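Local coordinates for protein putative polyketide cyclase SMa1630 (Sinorhizobium meliloti 1021, PDB 4U13) that is probably a polyketide cyclase of the SnoaL-like, NTF2-type fold, with a substrate and reaction that remain unestablished, at residues Ala47-Arg50 against Trp51-Ala54. Residues are numbered along the deposited sequence; the frame is centred on the assembly and turned at random.
Sequences AILR and WWVA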
loop_
_atom_site.group_PDB
_atom_site.type_symbol
_atom_site.label_atom_id
_atom_site.label_comp_id
_atom_site.label_asym_id
_atom_site.label_seq_id
_atom_site.Cartn_x
_atom_site.Cartn_y
_atom_site.Cartn_z
ATOM N N ALA A 47 -7.098 15.191 -18.152
ATOM C CA ALA A 47 -6.403 16.158 -17.285
ATOM C C ALA A 47 -5.994 15.496 -15.954
ATOM O O ALA A 47 -4.950 15.804 -15.386
ATOM C CB ALA A 47 -7.292 17.374 -17.003
ATOM N N ILE A 48 -6.843 14.628 -15.428
ATOM C CA ILE A 48 -6.508 14.030 -14.182
ATOM C C ILE A 48 -5.242 13.158 -14.324
ATOM O O ILE A 48 -4.316 13.189 -13.461
ATOM C CB ILE A 48 -7.709 13.264 -13.634
ATOM C CG1 ILE A 48 -8.808 14.240 -13.183
ATOM C CG2 ILE A 48 -7.310 12.442 -12.435
ATOM C CD1 ILE A 48 -10.132 13.573 -12.875
ATOM N N LEU A 49 -5.187 12.367 -15.390
ATOM C CA LEU A 49 -4.001 11.552 -15.618
ATOM C C LEU A 49 -2.760 12.407 -15.788
ATOM O O LEU A 49 -1.655 12.025 -15.364
ATOM C CB LEU A 49 -4.171 10.646 -16.832
ATOM C CG LEU A 49 -4.846 9.295 -16.634
ATOM C CD1 LEU A 49 -5.078 8.651 -17.983
ATOM C CD2 LEU A 49 -3.986 8.372 -15.776
ATOM N N ARG A 50 -2.914 13.542 -16.464
ATOM C CA ARG A 50 -1.763 14.434 -16.703
ATOM C C ARG A 50 -1.267 14.930 -15.383
ATOM O O ARG A 50 -0.077 14.943 -15.122
ATOM C CB ARG A 50 -2.119 15.617 -17.616
ATOM C CG ARG A 50 -2.291 15.196 -19.088
ATOM C CD ARG A 50 -2.257 16.346 -20.096
ATOM N NE ARG A 50 -3.083 17.486 -19.730
ATOM C CZ ARG A 50 -3.035 18.675 -20.322
ATOM N NH1 ARG A 50 -3.835 19.650 -19.880
ATOM N NH2 ARG A 50 -2.194 18.898 -21.341
ATOM N N TRP A 51 -2.217 15.288 -14.544
ATOM C CA TRP A 51 -1.926 15.828 -13.279
ATOM C C TRP A 51 -1.180 14.812 -12.402
ATOM O O TRP A 51 -0.189 15.192 -11.728
ATOM C CB TRP A 51 -3.218 16.221 -12.620
ATOM C CG TRP A 51 -3.107 16.347 -11.112
ATOM C CD1 TRP A 51 -2.546 17.377 -10.411
ATOM C CD2 TRP A 51 -3.592 15.421 -10.155
ATOM N NE1 TRP A 51 -2.643 17.135 -9.050
ATOM C CE2 TRP A 51 -3.283 15.940 -8.865
ATOM C CE3 TRP A 51 -4.243 14.187 -10.248
ATOM C CZ2 TRP A 51 -3.643 15.280 -7.681
ATOM C CZ3 TRP A 51 -4.564 13.498 -9.058
ATOM C CH2 TRP A 51 -4.270 14.052 -7.801
ATOM N N TRP A 52 -1.670 13.562 -12.403
ATOM C CA TRP A 52 -1.110 12.488 -11.593
ATOM C C TRP A 52 0.317 12.126 -12.042
ATOM O O TRP A 52 1.242 11.954 -11.218
ATOM C CB TRP A 52 -2.059 11.287 -11.649
ATOM C CG TRP A 52 -1.627 10.105 -10.862
ATOM C CD1 TRP A 52 -1.682 9.950 -9.518
ATOM C CD2 TRP A 52 -1.142 8.874 -11.384
ATOM N NE1 TRP A 52 -1.223 8.718 -9.164
ATOM C CE2 TRP A 52 -0.883 8.030 -10.286
ATOM C CE3 TRP A 52 -0.875 8.405 -12.683
ATOM C CZ2 TRP A 52 -0.370 6.737 -10.438
ATOM C CZ3 TRP A 52 -0.357 7.131 -12.835
ATOM C CH2 TRP A 52 -0.125 6.298 -11.710
ATOM N N VAL A 53 0.515 12.048 -13.353
ATOM C CA VAL A 53 1.840 11.804 -13.901
ATOM C C VAL A 53 2.885 12.899 -13.533
ATOM O O VAL A 53 3.975 12.570 -13.040
ATOM C CB VAL A 53 1.742 11.613 -15.426
ATOM C CG1 VAL A 53 3.123 11.573 -16.074
ATOM C CG2 VAL A 53 1.008 10.291 -15.758
ATOM N N ALA A 54 2.545 14.183 -13.740
ATOM C CA ALA A 54 3.443 15.283 -13.377
ATOM C C ALA A 54 3.809 15.295 -11.866
ATOM O O ALA A 54 4.955 15.558 -11.510
ATOM C CB ALA A 54 2.859 16.634 -13.780
#
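Ile-48 and Trp-51 meet one turn apart along helix 44-59: the methyl CG2 of Ile-48 lies 4.2 Å from CE3 on the benzo ring of Trp-51. The carbonyl of Ile-48 approaches the same indole at its edge, in the ring plane, with O 3.4 Å from CE3. With CG of Trp-51 anti to the backbone N (chi1 159°), and therefore beside the carbonyl carbon, CE3 comes to lie next to both atoms of Ile-48. The next contact is looser, with CD2 of Leu-49 coming within 4.4 Å of CE3 of Trp-52. Beneath these side chains runs a regular alpha-helical ladder, in which Trp-51 N donates to Ala-47 O at 2.9 Å and Trp-52 N to Ile-48 O at 2.9 Å. Val-53 and Ala-54 continue it, the N of Ala-54 reaching Arg-50 O at 3.1 Å and an almost straight 175°.

Further out, both indoles are fixed by carboxylates: NE1 of Trp-51 hydrogen-bonds to OD2 of Asp-37, and NE1 of Trp-52 to OD1 of Asp-17. Trp-51 also meets the ring of His-42 and touches Val-35, while Trp-52 packs on Thr-22 and Leu-25. Were Trp-51 replaced by an alanine, Asp-37 would probably lose its indole donor and a gap would open between Ile-48, Val-35 and His-42. Successive tryptophans thus tie the helix to strands 33-37 and 40-43 through Trp-51 and to helices 8-19 and 22-26 through Trp-52, consistent with the alpha+beta fold of the NTF2 clan. Each joins apolar ring contacts to one directed N-H bond, a combination that should limit rotation of the indoles and satisfy their polar nitrogens.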